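Local coordinates for protein exotoxin 3, putative (Staphylococcus aureus subsp. aureus COL, PDB 4RH6) that probably acts as a secreted virulence factor of the superantigen-like family that cleaves host collagens and cytokines, at residues I35-G43 against E55-S63. Residues are numbered along the deposited sequence; the frame is centred on the assembly and turned at random.
Sequences ILERKNVTG and EVTVGQQHS
Leu36, Arg38 and Val41 meet Val58 and Gln61 at a partly buried margin of the OB-fold domain of this superantigen-like toxin. The chain turns a corner at Asn40, so 36-39 and 41-43 reach the hairpin 55-63 from different walls, and side chains do most of the joining; no hydrogen bond passes between 35-43 and 55-63. Strands 41-43 and 55-58 run roughly antiparallel, their axes 146° apart. Val58 stands at the centre and uses both branches. Its CG1 lies 3.5 Å from Val41 CG1, the two side chains crossing at about a right angle. Its CG2 is shared by Leu36 CD2 and Arg38 CG, the latter at 4.0 Å. Arg38 thus touches with the aliphatic base of its chain. Bent at chi2 (-73°), that chain folds back so that NH1 donates to Glu37 O at 3.0 Å, the acceptor lying in the guanidinium plane; Leu36 CD1 lies against one guanidinium face, displaced toward its rim. Leu36, with CG anti to the backbone N (chi1 179°), meets Gln61 from the opposite direction. Both its methyls lie over one face of the amide, CD1 3.9 Å from Gln61 NE2 and CD2 3.6 Å from Gln61 OE1. Asn98 ND2 donates to both Gln61 OE1 and Ser63 OG, which ties that amide oxygen to the neighbouring strand 98-106. The type II' turn from Val58 to Gln61 brings these two residues to the same contact. At the far end Gly43 CA meets Glu55 O in a CA-H...O contact.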
ATOM      1  N   ILE A  35      -9.364   3.454  -4.624  1.00 41.97           N
ATOM      2  CA  ILE A  35      -8.975   2.915  -3.336  1.00 39.97           C
ATOM      3  C   ILE A  35      -9.983   3.227  -2.248  1.00 40.88           C
ATOM      4  O   ILE A  35     -10.514   4.329  -2.166  1.00 39.44           O
ATOM      5  CB  ILE A  35      -7.666   3.575  -2.850  1.00 40.99           C
ATOM      6  CG1 ILE A  35      -6.503   3.291  -3.801  1.00 43.80           C
ATOM      7  CG2 ILE A  35      -7.296   3.087  -1.454  1.00 41.60           C
ATOM      8  CD1 ILE A  35      -6.062   1.838  -3.844  1.00 41.89           C
ATOM      9  N   LEU A  36     -10.230   2.250  -1.393  1.00 42.50           N
ATOM     10  CA  LEU A  36     -11.079   2.468  -0.255  1.00 41.67           C
ATOM     11  C   LEU A  36     -10.105   2.488   0.906  1.00 40.12           C
ATOM     12  O   LEU A  36      -9.536   1.457   1.243  1.00 38.37           O
ATOM     13  CB  LEU A  36     -12.108   1.355  -0.085  1.00 43.70           C
ATOM     14  CG  LEU A  36     -13.029   1.525   1.133  1.00 50.27           C
ATOM     15  CD1 LEU A  36     -13.833   2.823   1.061  1.00 51.97           C
ATOM     16  CD2 LEU A  36     -13.970   0.332   1.263  1.00 52.51           C
ATOM     17  N   GLU A  37      -9.855   3.668   1.469  1.00 39.11           N
ATOM     18  CA  GLU A  37      -8.949   3.757   2.609  1.00 38.38           C
ATOM     19  C   GLU A  37      -9.678   4.379   3.791  1.00 38.77           C
ATOM     20  O   GLU A  37     -10.230   5.486   3.706  1.00 39.43           O
ATOM     21  CB  GLU A  37      -7.605   4.438   2.324  1.00 38.54           C
ATOM     22  CG  GLU A  37      -7.562   5.948   2.413  1.00 38.72           C
ATOM     23  CD  GLU A  37      -6.120   6.480   2.453  1.00 38.48           C
ATOM     24  OE1 GLU A  37      -5.844   7.610   1.990  1.00 40.23           O
ATOM     25  OE2 GLU A  37      -5.242   5.759   2.966  1.00 37.72           O
ATOM     26  N   ARG A  38      -9.734   3.619   4.874  1.00 39.34           N
ATOM     27  CA  ARG A  38     -10.382   4.069   6.097  1.00 42.25           C
ATOM     28  C   ARG A  38      -9.526   3.694   7.285  1.00 41.63           C
ATOM     29  O   ARG A  38      -8.877   2.643   7.290  1.00 41.55           O
ATOM     30  CB  ARG A  38     -11.780   3.472   6.216  1.00 45.50           C
ATOM     31  CG  ARG A  38     -12.742   3.858   5.095  1.00 49.32           C
ATOM     32  CD  ARG A  38     -13.213   5.296   5.180  1.00 49.66           C
ATOM     33  NE  ARG A  38     -14.290   5.491   4.209  1.00 51.33           N
ATOM     34  CZ  ARG A  38     -14.104   5.686   2.906  1.00 55.40           C
ATOM     35  NH1 ARG A  38     -12.878   5.724   2.384  1.00 57.61           N
ATOM     36  NH2 ARG A  38     -15.152   5.830   2.109  1.00 54.98           N
ATOM     37  N   LYS A  39      -9.541   4.565   8.291  1.00 42.19           N
ATOM     38  CA  LYS A  39      -8.739   4.391   9.490  1.00 44.12           C
ATOM     39  C   LYS A  39      -9.603   4.266  10.731  1.00 49.14           C
ATOM     40  O   LYS A  39     -10.775   4.668  10.727  1.00 61.08           O
ATOM     41  CB  LYS A  39      -7.816   5.590   9.636  1.00 44.25           C
ATOM     42  CG  LYS A  39      -6.971   5.849   8.396  1.00 44.46           C
ATOM     43  CD  LYS A  39      -6.015   7.014   8.579  1.00 43.55           C
ATOM     44  CE  LYS A  39      -5.130   7.215   7.356  1.00 41.80           C
ATOM     45  NZ  LYS A  39      -4.144   8.303   7.586  1.00 42.76           N
ATOM     46  N   ASN A  40      -9.034   3.705  11.794  1.00 48.69           N
ATOM     47  CA  ASN A  40      -9.760   3.544  13.051  1.00 51.58           C
ATOM     48  C   ASN A  40     -11.057   2.776  12.891  1.00 49.69           C
ATOM     49  O   ASN A  40     -12.102   3.192  13.368  1.00 49.98           O
ATOM     50  CB  ASN A  40     -10.026   4.907  13.682  1.00 54.11           C
ATOM     51  CG  ASN A  40      -8.796   5.488  14.295  1.00 57.15           C
ATOM     52  OD1 ASN A  40      -8.230   4.898  15.217  1.00 57.89           O
ATOM     53  ND2 ASN A  40      -8.398   6.670  13.844  1.00 58.31           N
ATOM     54  N   VAL A  41     -10.966   1.639  12.222  1.00 47.46           N
ATOM     55  CA  VAL A  41     -12.118   0.797  11.997  1.00 46.86           C
ATOM     56  C   VAL A  41     -11.956  -0.503  12.766  1.00 47.30           C
ATOM     57  O   VAL A  41     -10.954  -0.697  13.458  1.00 51.05           O
ATOM     58  CB  VAL A  41     -12.328   0.520  10.495  1.00 45.44           C
ATOM     59  CG1 VAL A  41     -12.649   1.813   9.776  1.00 45.26           C
ATOM     60  CG2 VAL A  41     -11.113  -0.155   9.873  1.00 43.98           C
ATOM     61  N   THR A  42     -12.958  -1.373  12.642  1.00 47.82           N
ATOM     62  CA  THR A  42     -12.979  -2.673  13.292  1.00 47.69           C
ATOM     63  C   THR A  42     -13.139  -3.773  12.244  1.00 46.14           C
ATOM     64  O   THR A  42     -14.005  -3.680  11.365  1.00 44.06           O
ATOM     65  CB  THR A  42     -14.152  -2.767  14.280  1.00 52.82           C
ATOM     66  OG1 THR A  42     -14.037  -1.729  15.263  1.00 52.41           O
ATOM     67  CG2 THR A  42     -14.167  -4.131  14.973  1.00 56.72           C
ATOM     68  N   GLY A  43     -12.307  -4.811  12.346  1.00 43.93           N
ATOM     69  CA  GLY A  43     -12.345  -5.938  11.414  1.00 43.43           C
ATOM     70  C   GLY A  43     -12.400  -7.262  12.133  1.00 43.32           C
ATOM     71  O   GLY A  43     -11.839  -7.402  13.212  1.00 41.98           O
ATOM     72  N   GLU A  55     -12.755  -9.609   7.652  1.00 43.77           N
ATOM     73  CA  GLU A  55     -13.932  -8.949   7.114  1.00 44.83           C
ATOM     74  C   GLU A  55     -13.994  -7.532   7.657  1.00 45.09           C
ATOM     75  O   GLU A  55     -13.735  -7.309   8.834  1.00 42.31           O
ATOM     76  CB  GLU A  55     -15.190  -9.696   7.504  1.00 47.68           C
ATOM     77  CG  GLU A  55     -16.424  -9.250   6.737  1.00 51.73           C
ATOM     78  CD  GLU A  55     -17.687  -9.958   7.202  1.00 56.49           C
ATOM     79  OE1 GLU A  55     -17.632 -10.721   8.177  1.00 59.80           O
ATOM     80  OE2 GLU A  55     -18.752  -9.752   6.594  1.00 61.30           O
ATOM     81  N   VAL A  56     -14.329  -6.575   6.792  1.00 44.64           N
ATOM     82  CA  VAL A  56     -14.427  -5.180   7.194  1.00 46.21           C
ATOM     83  C   VAL A  56     -15.616  -4.526   6.517  1.00 48.06           C
ATOM     84  O   VAL A  56     -15.726  -4.519   5.296  1.00 50.94           O
ATOM     85  CB  VAL A  56     -13.173  -4.393   6.815  1.00 45.78           C
ATOM     86  CG1 VAL A  56     -13.317  -2.942   7.258  1.00 47.68           C
ATOM     87  CG2 VAL A  56     -11.939  -5.032   7.437  1.00 45.89           C
ATOM     88  N   THR A  57     -16.499  -3.956   7.313  1.00 49.37           N
ATOM     89  CA  THR A  57     -17.684  -3.335   6.759  1.00 54.70           C
ATOM     90  C   THR A  57     -17.702  -1.893   7.269  1.00 53.60           C
ATOM     91  O   THR A  57     -17.902  -1.651   8.448  1.00 58.73           O
ATOM     92  CB  THR A  57     -18.952  -4.219   7.059  1.00 60.40           C
ATOM     93  OG1 THR A  57     -20.129  -3.694   6.426  1.00 56.58           O
ATOM     94  CG2 THR A  57     -19.202  -4.387   8.561  1.00 65.55           C
ATOM     95  N   VAL A  58     -17.434  -0.944   6.372  1.00 53.08           N
ATOM     96  CA  VAL A  58     -17.413   0.484   6.723  1.00 56.03           C
ATOM     97  C   VAL A  58     -18.447   1.231   5.894  1.00 59.25           C
ATOM     98  O   VAL A  58     -18.347   1.324   4.665  1.00 50.74           O
ATOM     99  CB  VAL A  58     -16.027   1.141   6.534  1.00 59.42           C
ATOM    100  CG1 VAL A  58     -15.032   0.595   7.547  1.00 62.66           C
ATOM    101  CG2 VAL A  58     -15.504   0.960   5.108  1.00 58.59           C
ATOM    102  N   GLY A  59     -19.446   1.777   6.575  1.00 66.07           N
ATOM    103  CA  GLY A  59     -20.516   2.462   5.885  1.00 68.51           C
ATOM    104  C   GLY A  59     -21.293   1.353   5.218  1.00 69.46           C
ATOM    105  O   GLY A  59     -21.678   0.383   5.866  1.00 69.23           O
ATOM    106  N   GLN A  60     -21.498   1.460   3.918  1.00 73.94           N
ATOM    107  CA  GLN A  60     -22.229   0.423   3.217  1.00 78.46           C
ATOM    108  C   GLN A  60     -21.317  -0.544   2.428  1.00 70.86           C
ATOM    109  O   GLN A  60     -21.756  -1.634   2.071  1.00 72.05           O
ATOM    110  CB  GLN A  60     -23.341   1.048   2.356  1.00 88.46           C
ATOM    111  CG  GLN A  60     -24.314   1.877   3.179  1.00 93.72           C
ATOM    112  CD  GLN A  60     -25.554   2.288   2.401  1.00101.28           C
ATOM    113  OE1 GLN A  60     -25.589   2.206   1.174  1.00110.47           O
ATOM    114  NE2 GLN A  60     -26.589   2.716   3.119  1.00100.68           N
ATOM    115  N   GLN A  61     -20.054  -0.175   2.189  1.00 64.10           N
ATOM    116  CA  GLN A  61     -19.131  -1.064   1.463  1.00 62.07           C
ATOM    117  C   GLN A  61     -18.624  -2.222   2.311  1.00 57.73           C
ATOM    118  O   GLN A  61     -17.938  -2.046   3.316  1.00 55.25           O
ATOM    119  CB  GLN A  61     -17.918  -0.325   0.910  1.00 65.59           C
ATOM    120  CG  GLN A  61     -18.245   0.817  -0.033  1.00 68.50           C
ATOM    121  CD  GLN A  61     -17.088   1.155  -0.967  1.00 72.55           C
ATOM    122  OE1 GLN A  61     -16.390   0.262  -1.462  1.00 65.96           O
ATOM    123  NE2 GLN A  61     -16.917   2.439  -1.257  1.00 76.66           N
ATOM    124  N   HIS A  62     -18.966  -3.420   1.885  1.00 57.87           N
ATOM    125  CA  HIS A  62     -18.556  -4.616   2.573  1.00 59.97           C
ATOM    126  C   HIS A  62     -17.269  -5.082   1.898  1.00 50.37           C
ATOM    127  O   HIS A  62     -17.136  -4.939   0.697  1.00 44.56           O
ATOM    128  CB  HIS A  62     -19.688  -5.621   2.468  1.00 67.42           C
ATOM    129  CG  HIS A  62     -19.462  -6.852   3.264  1.00 74.64           C
ATOM    130  ND1 HIS A  62     -18.815  -7.955   2.753  1.00 80.68           N
ATOM    131  CD2 HIS A  62     -19.775  -7.153   4.545  1.00 77.67           C
ATOM    132  CE1 HIS A  62     -18.745  -8.888   3.682  1.00 83.09           C
ATOM    133  NE2 HIS A  62     -19.325  -8.428   4.778  1.00 84.32           N
ATOM    134  N   SER A  63     -16.307  -5.600   2.670  1.00 46.19           N
ATOM    135  CA  SER A  63     -15.024  -6.013   2.092  1.00 42.75           C
ATOM    136  C   SER A  63     -14.380  -7.205   2.803  1.00 41.69           C
ATOM    137  O   SER A  63     -14.475  -7.336   4.033  1.00 41.76           O
ATOM    138  CB  SER A  63     -14.039  -4.836   2.136  1.00 40.38           C
ATOM    139  OG  SER A  63     -14.551  -3.701   1.475  1.00 40.41           O
TER